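Local coordinates for YfdX protein (Salmonella enterica I, PDB 6A02) that is of uncertain molecular function but is implicated in the response of the bacterium to antibiotic stress and in its virulence, at residues A43-N55 and T139-N151. Residues are numbered along the deposited sequence; the frame is centred on the assembly and turned at random. Where two conformers were deposited one is given.
Sequences AEQLAAQAEKLLN and TRKDVTTALSLMN
Val-143 and Leu-147, one turn apart on helix 136-151, enter neighbouring pockets on helix 40-54 as knobs into holes. Val-143 sits among Ala-47, Ala-50, Glu-51 and Leu-54; its CG1, anti to the backbone N (chi1 176°), reaches the helix backbone, 3.4 Å from Ala-47 O. Leu-147 fills the hole of Glu-44, Ala-47, Ala-48 and Glu-51, its two methyls parted: CD2 lies 3.7 Å from Ala-47 CB, while CD1 comes up against the Glu-51 carboxylate. Farther along, Met-150 and Glu-44 run past each other in opposite directions, bringing the sulfur SD of Met-150 to 3.5 Å from Glu-44 CG.

Polar bonds flank this apolar seam. Glu-51, with CG anti to its own N (chi1 -172°), leans across to Thr-144, whose OG1 donates to the anti side of Glu-51 OE2 at 2.8 Å. The same hydroxyl accepts from a water that in turn accepts a hydrogen bond from Asn-55 ND2. That amide also donates to Glu-51 O, fixing the Asn-55 side chain against the last turn.

Where helix 40-54 ends, the extended Arg-140 side chain grips Leu-54 O side-on, with NE at 2.7 Å and NH2 at 2.9 Å. The carbonyl oxygen lies in the guanidinium plane, but only NH2 approaches in the carbonyl plane; NE stands above it. The cation probably offsets the partial negative charge at this C-terminal helix end. Gln-137 holds Arg-140 NH1, and Trp-61 adds a cation-pi contact.

Helix 19-36 closes in on Ala-43 and Val-143, and helix 155-167 packs on another side of 136-151. With an axis separation of 9.3 Å and an angle of 148°, the contact is a near-antiparallel helix pair with knobs-into-holes packing, within the helical bundle of the YfdX fold.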
loop_
_atom_site.group_PDB
_atom_site.type_symbol
_atom_site.label_atom_id
_atom_site.label_comp_id
_atom_site.label_asym_id
_atom_site.label_seq_id
_atom_site.Cartn_x
_atom_site.Cartn_y
_atom_site.Cartn_z
ATOM N N ALA A 43 17.544 8.996 -16.668
ATOM C CA ALA A 43 16.212 9.445 -16.279
ATOM C C ALA A 43 15.489 10.101 -17.447
ATOM O O ALA A 43 14.290 9.884 -17.651
ATOM C CB ALA A 43 16.304 10.415 -15.110
ATOM N N GLU A 44 16.206 10.904 -18.237
ATOM C CA GLU A 44 15.579 11.522 -19.400
ATOM C C GLU A 44 15.159 10.483 -20.426
ATOM O O GLU A 44 14.079 10.599 -21.018
ATOM C CB GLU A 44 16.523 12.552 -20.022
ATOM C CG GLU A 44 16.777 13.737 -19.114
ATOM C CD GLU A 44 17.717 14.756 -19.706
ATOM O OE1 GLU A 44 18.165 14.537 -20.850
ATOM O OE2 GLU A 44 18.008 15.763 -19.013
ATOM N N GLN A 45 15.992 9.456 -20.642
ATOM C CA GLN A 45 15.641 8.398 -21.586
ATOM C C GLN A 45 14.370 7.683 -21.153
ATOM O O GLN A 45 13.493 7.400 -21.976
ATOM C CB GLN A 45 16.786 7.391 -21.704
ATOM C CG GLN A 45 18.033 7.908 -22.422
ATOM C CD GLN A 45 19.137 6.859 -22.509
ATOM O OE1 GLN A 45 19.311 6.040 -21.604
ATOM N NE2 GLN A 45 19.875 6.870 -23.614
ATOM N N LEU A 46 14.248 7.399 -19.854
ATOM C CA LEU A 46 13.084 6.678 -19.352
ATOM C C LEU A 46 11.829 7.540 -19.422
ATOM O O LEU A 46 10.755 7.056 -19.801
ATOM C CB LEU A 46 13.354 6.223 -17.916
ATOM C CG LEU A 46 14.381 5.098 -17.799
ATOM C CD1 LEU A 46 14.971 5.055 -16.404
ATOM C CD2 LEU A 46 13.753 3.761 -18.148
ATOM N N ALA A 47 11.948 8.824 -19.084
ATOM C CA ALA A 47 10.803 9.722 -19.187
ATOM C C ALA A 47 10.401 9.930 -20.641
ATOM O O ALA A 47 9.208 10.035 -20.950
ATOM C CB ALA A 47 11.104 11.056 -18.500
ATOM N N ALA A 48 11.382 9.974 -21.549
ATOM C CA ALA A 48 11.065 10.086 -22.969
ATOM C C ALA A 48 10.317 8.860 -23.462
ATOM O O ALA A 48 9.384 8.976 -24.268
ATOM C CB ALA A 48 12.339 10.308 -23.783
ATOM N N GLN A 49 10.696 7.674 -22.989
ATOM C CA GLN A 49 9.940 6.484 -23.366
ATOM C C GLN A 49 8.514 6.557 -22.838
ATOM O O GLN A 49 7.561 6.219 -23.549
ATOM C CB GLN A 49 10.622 5.207 -22.877
ATOM C CG GLN A 49 12.000 4.908 -23.473
ATOM C CD GLN A 49 12.704 3.752 -22.774
ATOM O OE1 GLN A 49 12.228 3.234 -21.766
ATOM N NE2 GLN A 49 13.843 3.341 -23.314
ATOM N N ALA A 50 8.345 6.999 -21.588
ATOM C CA ALA A 50 7.000 7.147 -21.043
ATOM C C ALA A 50 6.182 8.133 -21.865
ATOM O O ALA A 50 4.992 7.904 -22.121
ATOM C CB ALA A 50 7.082 7.591 -19.582
ATOM N N GLU A 51 6.800 9.243 -22.277
ATOM C CA GLU A 51 6.099 10.222 -23.099
ATOM C C GLU A 51 5.642 9.606 -24.414
ATOM O O GLU A 51 4.503 9.821 -24.842
ATOM C CB GLU A 51 6.997 11.434 -23.344
ATOM C CG GLU A 51 6.288 12.598 -24.029
ATOM C CD GLU A 51 7.212 13.762 -24.326
ATOM O OE1 GLU A 51 8.359 13.520 -24.768
ATOM O OE2 GLU A 51 6.791 14.922 -24.112
ATOM N N LYS A 52 6.508 8.827 -25.062
ATOM C CA LYS A 52 6.123 8.214 -26.330
ATOM C C LYS A 52 4.996 7.208 -26.135
ATOM O O LYS A 52 4.070 7.134 -26.952
ATOM C CB LYS A 52 7.335 7.568 -27.008
ATOM C CG LYS A 52 8.279 8.583 -27.627
ATOM C CD LYS A 52 9.385 7.931 -28.436
ATOM C CE LYS A 52 10.055 8.957 -29.328
ATOM N NZ LYS A 52 10.487 10.151 -28.547
ATOM N N LEU A 53 5.044 6.438 -25.047
ATOM C CA LEU A 53 3.989 5.460 -24.793
ATOM C C LEU A 53 2.641 6.134 -24.562
ATOM O O LEU A 53 1.617 5.683 -25.090
ATOM C CB LEU A 53 4.369 4.570 -23.611
ATOM C CG LEU A 53 5.502 3.557 -23.814
ATOM C CD1 LEU A 53 6.079 3.111 -22.481
ATOM C CD2 LEU A 53 5.019 2.347 -24.595
ATOM N N LEU A 54 2.612 7.206 -23.759
ATOM C CA LEU A 54 1.349 7.846 -23.410
ATOM C C LEU A 54 0.771 8.683 -24.541
ATOM O O LEU A 54 -0.409 9.050 -24.477
ATOM C CB LEU A 54 1.538 8.740 -22.180
ATOM C CG LEU A 54 1.809 8.007 -20.873
ATOM C CD1 LEU A 54 2.201 9.008 -19.790
ATOM C CD2 LEU A 54 0.573 7.211 -20.465
ATOM N N ASN A 55 1.572 9.014 -25.555
ATOM C CA ASN A 55 1.149 9.930 -26.605
ATOM C C ASN A 55 1.155 9.264 -27.971
ATOM O O ASN A 55 1.119 9.953 -28.997
ATOM C CB ASN A 55 2.022 11.185 -26.611
ATOM C CG ASN A 55 1.777 12.059 -25.401
ATOM O OD1 ASN A 55 0.784 12.787 -25.340
ATOM N ND2 ASN A 55 2.676 11.987 -24.424
ATOM N N THR A 139 -1.441 12.969 -16.460
ATOM C CA THR A 139 -0.186 12.222 -16.462
ATOM C C THR A 139 0.703 12.632 -17.626
ATOM O O THR A 139 1.914 12.808 -17.451
ATOM C CB THR A 139 -0.449 10.714 -16.477
ATOM O OG1 THR A 139 -1.311 10.381 -15.384
ATOM C CG2 THR A 139 0.852 9.922 -16.317
ATOM N N ARG A 140 0.122 12.790 -18.821
ATOM C CA ARG A 140 0.897 13.275 -19.962
ATOM C C ARG A 140 1.595 14.586 -19.629
ATOM O O ARG A 140 2.786 14.760 -19.912
ATOM C CB ARG A 140 -0.012 13.471 -21.175
ATOM C CG ARG A 140 -0.380 12.197 -21.882
ATOM C CD ARG A 140 -1.490 12.469 -22.878
ATOM N NE ARG A 140 -1.750 11.318 -23.736
ATOM C CZ ARG A 140 -2.793 11.228 -24.550
ATOM N NH1 ARG A 140 -3.674 12.221 -24.602
ATOM N NH2 ARG A 140 -2.956 10.151 -25.313
ATOM N N LYS A 141 0.860 15.516 -19.014
ATOM C CA LYS A 141 1.435 16.818 -18.683
ATOM C C LYS A 141 2.570 16.687 -17.676
ATOM O O LYS A 141 3.596 17.359 -17.806
ATOM C CB LYS A 141 0.355 17.772 -18.171
ATOM C CG LYS A 141 0.867 19.185 -17.887
ATOM C CD LYS A 141 -0.278 20.122 -17.527
ATOM C CE LYS A 141 0.225 21.507 -17.145
ATOM N NZ LYS A 141 -0.873 22.336 -16.565
ATOM N N ASP A 142 2.407 15.835 -16.659
ATOM C CA ASP A 142 3.497 15.597 -15.714
ATOM C C ASP A 142 4.761 15.139 -16.436
ATOM O O ASP A 142 5.866 15.608 -16.140
ATOM C CB ASP A 142 3.098 14.536 -14.684
ATOM C CG ASP A 142 2.034 14.997 -13.701
ATOM O OD1 ASP A 142 1.789 16.216 -13.566
ATOM O OD2 ASP A 142 1.456 14.097 -13.037
ATOM N N VAL A 143 4.627 14.199 -17.375
ATOM C CA VAL A 143 5.806 13.645 -18.039
ATOM C C VAL A 143 6.471 14.688 -18.922
ATOM O O VAL A 143 7.690 14.884 -18.866
ATOM C CB VAL A 143 5.443 12.380 -18.831
ATOM C CG1 VAL A 143 6.661 11.873 -19.610
ATOM C CG2 VAL A 143 4.957 11.320 -17.879
ATOM N N THR A 144 5.681 15.361 -19.760
ATOM C CA THR A 144 6.259 16.344 -20.669
ATOM C C THR A 144 6.896 17.485 -19.894
ATOM O O THR A 144 7.993 17.945 -20.241
ATOM C CB THR A 144 5.188 16.865 -21.620
ATOM O OG1 THR A 144 4.721 15.784 -22.434
ATOM C CG2 THR A 144 5.771 17.948 -22.518
ATOM N N THR A 145 6.234 17.941 -18.830
ATOM C CA THR A 145 6.798 19.021 -18.030
ATOM C C THR A 145 8.045 18.561 -17.286
ATOM O O THR A 145 9.024 19.307 -17.190
ATOM C CB THR A 145 5.743 19.592 -17.078
ATOM O OG1 THR A 145 4.575 19.960 -17.822
ATOM C CG2 THR A 145 6.286 20.831 -16.385
ATOM N N ALA A 146 8.051 17.323 -16.781
ATOM C CA ALA A 146 9.252 16.823 -16.117
ATOM C C ALA A 146 10.438 16.775 -17.075
ATOM O O ALA A 146 11.563 17.118 -16.692
ATOM C CB ALA A 146 8.996 15.441 -15.507
ATOM N N LEU A 147 10.210 16.334 -18.319
ATOM C CA LEU A 147 11.288 16.332 -19.305
ATOM C C LEU A 147 11.801 17.744 -19.552
ATOM O O LEU A 147 13.019 17.971 -19.619
ATOM C CB LEU A 147 10.812 15.698 -20.610
ATOM C CG LEU A 147 10.858 14.180 -20.676
ATOM C CD1 LEU A 147 10.078 13.703 -21.887
ATOM C CD2 LEU A 147 12.304 13.699 -20.718
ATOM N N SER A 148 10.888 18.714 -19.665
ATOM C CA SER A 148 11.304 20.102 -19.847
ATOM C C SER A 148 12.149 20.582 -18.674
ATOM O O SER A 148 13.164 21.262 -18.862
ATOM C CB SER A 148 10.072 20.985 -20.015
ATOM O OG SER A 148 9.362 20.657 -21.200
ATOM N N LEU A 149 11.741 20.243 -17.449
ATOM C CA LEU A 149 12.537 20.605 -16.283
ATOM C C LEU A 149 13.899 19.927 -16.315
ATOM O O LEU A 149 14.913 20.537 -15.946
ATOM C CB LEU A 149 11.779 20.238 -15.001
ATOM C CG LEU A 149 10.533 21.085 -14.742
ATOM C CD1 LEU A 149 9.639 20.435 -13.689
ATOM C CD2 LEU A 149 10.921 22.497 -14.305
ATOM N N MET A 150 13.950 18.663 -16.751
ATOM C CA MET A 150 15.238 17.990 -16.890
ATOM C C MET A 150 16.120 18.700 -17.915
ATOM O O MET A 150 17.320 18.892 -17.677
ATOM C CB MET A 150 15.041 16.521 -17.258
ATOM C CG MET A 150 14.401 15.688 -16.135
ATOM S SD MET A 150 14.250 13.960 -16.642
ATOM C CE MET A 150 12.864 13.426 -15.615
ATOM N N ASN A 151 15.542 19.122 -19.041
ATOM C CA ASN A 151 16.317 19.876 -20.028
ATOM C C ASN A 151 16.904 21.134 -19.407
ATOM O O ASN A 151 18.022 21.552 -19.745
ATOM C CB ASN A 151 15.437 20.263 -21.220
ATOM C CG ASN A 151 14.995 19.074 -22.048
ATOM O OD1 ASN A 151 15.611 18.012 -22.018
ATOM N ND2 ASN A 151 13.918 19.254 -22.796
HETATM O O HOH W 1 3.599 13.277 -22.252
#